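Local coordinates for putative acyl-CoA dehydrogenase (Burkholderia xenovorans, PDB 5JSC), which is a putative acyl-CoA dehydrogenase, a four-chain flavoprotein that binds flavin-adenine dinucleotide, at residues I86-V91 with W323-G328. Residues are numbered along the deposited sequence; the frame is centred on the assembly and turned at random.
Sequences IDTRAV and WLRDQG. With SO4 (sulfate ion), chain R; SO4 (sulfate ion), chain Q.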
# COMPACT_ATOMS: atom_id res chain seq x y z
N ILE C 86 -25.71 23.95 -14.02
CA ILE C 86 -25.36 23.64 -12.64
C ILE C 86 -23.87 23.91 -12.47
O ILE C 86 -23.05 23.33 -13.19
CB ILE C 86 -25.72 22.18 -12.28
CG1 ILE C 86 -27.25 22.03 -12.24
CG2 ILE C 86 -25.07 21.78 -10.95
CD1 ILE C 86 -27.74 20.61 -12.22
N ASP C 87 -23.53 24.81 -11.55
CA ASP C 87 -22.16 25.19 -11.24
C ASP C 87 -21.55 24.07 -10.40
O ASP C 87 -21.80 23.98 -9.20
CB ASP C 87 -22.15 26.54 -10.51
CG ASP C 87 -20.76 27.08 -10.21
OD1 ASP C 87 -19.78 26.31 -10.18
OD2 ASP C 87 -20.66 28.30 -9.98
N THR C 88 -20.76 23.20 -11.05
CA THR C 88 -20.20 22.03 -10.37
C THR C 88 -19.25 22.45 -9.26
O THR C 88 -19.23 21.83 -8.19
CB THR C 88 -19.45 21.14 -11.37
OG1 THR C 88 -20.15 21.10 -12.62
CG2 THR C 88 -19.34 19.72 -10.83
N ARG C 89 -18.45 23.49 -9.50
CA ARG C 89 -17.55 23.96 -8.46
C ARG C 89 -18.32 24.42 -7.23
O ARG C 89 -17.92 24.15 -6.09
CB ARG C 89 -16.67 25.08 -9.00
CG ARG C 89 -15.63 24.58 -10.01
CD ARG C 89 -14.97 25.70 -10.79
NE ARG C 89 -15.88 26.25 -11.78
CZ ARG C 89 -15.60 27.28 -12.56
NH1 ARG C 89 -14.42 27.88 -12.47
NH2 ARG C 89 -16.50 27.71 -13.45
N ALA C 90 -19.44 25.12 -7.45
CA ALA C 90 -20.26 25.56 -6.32
C ALA C 90 -20.85 24.37 -5.57
O ALA C 90 -20.78 24.32 -4.33
CB ALA C 90 -21.36 26.50 -6.81
N VAL C 91 -21.46 23.41 -6.28
CA VAL C 91 -22.03 22.25 -5.60
C VAL C 91 -20.97 21.51 -4.80
O VAL C 91 -21.20 21.09 -3.66
CB VAL C 91 -22.72 21.31 -6.61
CG1 VAL C 91 -23.15 20.02 -5.91
CG2 VAL C 91 -23.94 22.00 -7.23
N TRP C 323 -14.12 22.04 -12.42
CA TRP C 323 -13.77 23.09 -13.37
C TRP C 323 -14.00 22.63 -14.81
O TRP C 323 -14.56 23.37 -15.64
CB TRP C 323 -12.32 23.53 -13.16
CG TRP C 323 -11.79 24.38 -14.27
CD1 TRP C 323 -11.89 25.74 -14.39
CD2 TRP C 323 -11.10 23.92 -15.44
NE1 TRP C 323 -11.30 26.16 -15.57
CE2 TRP C 323 -10.81 25.06 -16.23
CE3 TRP C 323 -10.70 22.66 -15.89
CZ2 TRP C 323 -10.14 24.97 -17.44
CZ3 TRP C 323 -10.02 22.58 -17.11
CH2 TRP C 323 -9.75 23.73 -17.87
N LEU C 324 -13.59 21.40 -15.13
CA LEU C 324 -13.71 20.90 -16.49
C LEU C 324 -15.17 20.76 -16.90
O LEU C 324 -15.56 21.16 -18.01
CB LEU C 324 -12.98 19.56 -16.61
CG LEU C 324 -12.98 18.92 -18.00
CD1 LEU C 324 -12.47 19.89 -19.07
CD2 LEU C 324 -12.15 17.63 -17.98
N ARG C 325 -16.01 20.21 -16.02
CA ARG C 325 -17.43 20.13 -16.34
C ARG C 325 -18.03 21.51 -16.54
O ARG C 325 -18.89 21.71 -17.41
CB ARG C 325 -18.19 19.38 -15.24
CG ARG C 325 -19.59 19.00 -15.68
CD ARG C 325 -20.51 18.50 -14.57
NE ARG C 325 -21.86 18.50 -15.12
CZ ARG C 325 -22.76 19.46 -14.96
NH1 ARG C 325 -22.52 20.49 -14.17
NH2 ARG C 325 -23.94 19.36 -15.54
N ASP C 326 -17.54 22.49 -15.78
CA ASP C 326 -18.01 23.87 -15.89
C ASP C 326 -17.48 24.58 -17.13
O ASP C 326 -17.86 25.74 -17.37
CB ASP C 326 -17.64 24.65 -14.63
CG ASP C 326 -18.45 24.21 -13.42
OD1 ASP C 326 -19.49 23.54 -13.60
OD2 ASP C 326 -18.06 24.53 -12.28
N GLN C 327 -16.62 23.94 -17.92
CA GLN C 327 -16.30 24.42 -19.26
C GLN C 327 -17.26 23.87 -20.30
O GLN C 327 -17.13 24.20 -21.49
CB GLN C 327 -14.86 24.04 -19.65
CG GLN C 327 -13.81 24.40 -18.60
CD GLN C 327 -13.88 25.86 -18.21
OE1 GLN C 327 -13.64 26.75 -19.03
NE2 GLN C 327 -14.20 26.11 -16.94
N GLY C 328 -18.22 23.05 -19.88
CA GLY C 328 -19.14 22.41 -20.79
C GLY C 328 -18.66 21.07 -21.31
O GLY C 328 -19.19 20.59 -22.31
S SO4 R . -25.26 21.62 -17.02
O1 SO4 R . -24.03 22.13 -17.60
O2 SO4 R . -26.39 22.25 -17.72
O3 SO4 R . -25.31 20.17 -17.22
O4 SO4 R . -25.31 21.94 -15.61
S SO4 Q . -14.75 29.99 -15.56
O1 SO4 Q . -14.41 31.22 -16.27
O2 SO4 Q . -16.14 30.05 -15.13
O3 SO4 Q . -14.58 28.85 -16.46
O4 SO4 Q . -13.87 29.82 -14.41
O HOH W 1 -21.60 23.79 -15.40
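Ile86 O accepts a weak hydrogen bond from Arg325 NH1 (3.1 Å) and another from a water that also donates to Asp326 OD1. Ile86 N donates to a sulfate ion. Asp87 is the N-cap of helix 88-101: CG anti to its own N (chi1 -176°) lets Asp87 OD1 accept from Ala90 N at 3.0 Å. Asp87 OD1 also lies 3.2 Å from Asp326 OD2, the two carboxylates nearly perpendicular, a like-charge approach that Arg29, paired with Asp87 OD2, and Arg89 probably offset. Asp326, just past helix 298-325, sets its carboxylate against the first turn of helix 88-101, joining the N-terminal and C-terminal helical domains of the acyl-CoA dehydrogenase fold. Asp326 OD1 accepts from Thr88 N on the syn lone pair (2.9 Å) and from Thr88 OG1 above the carboxylate plane (2.7 Å). Thr88 OG1 in turn accepts from Arg325 NH1, almost exactly in the guanidinium plane (2.9 Å, 166°). Asp326 OD2 accepts from Arg89 N on its syn side and from the salt-bridging Arg89 NE on its anti lone pair (2.8 Å). Bent at chi3 (-74°), Arg89 brings NH1 to the rim of Trp323 at CD1, while NH1 and NH2 grip a second sulfate that Gln327 NE2 also holds; both sulfates are probably crystallisation additives.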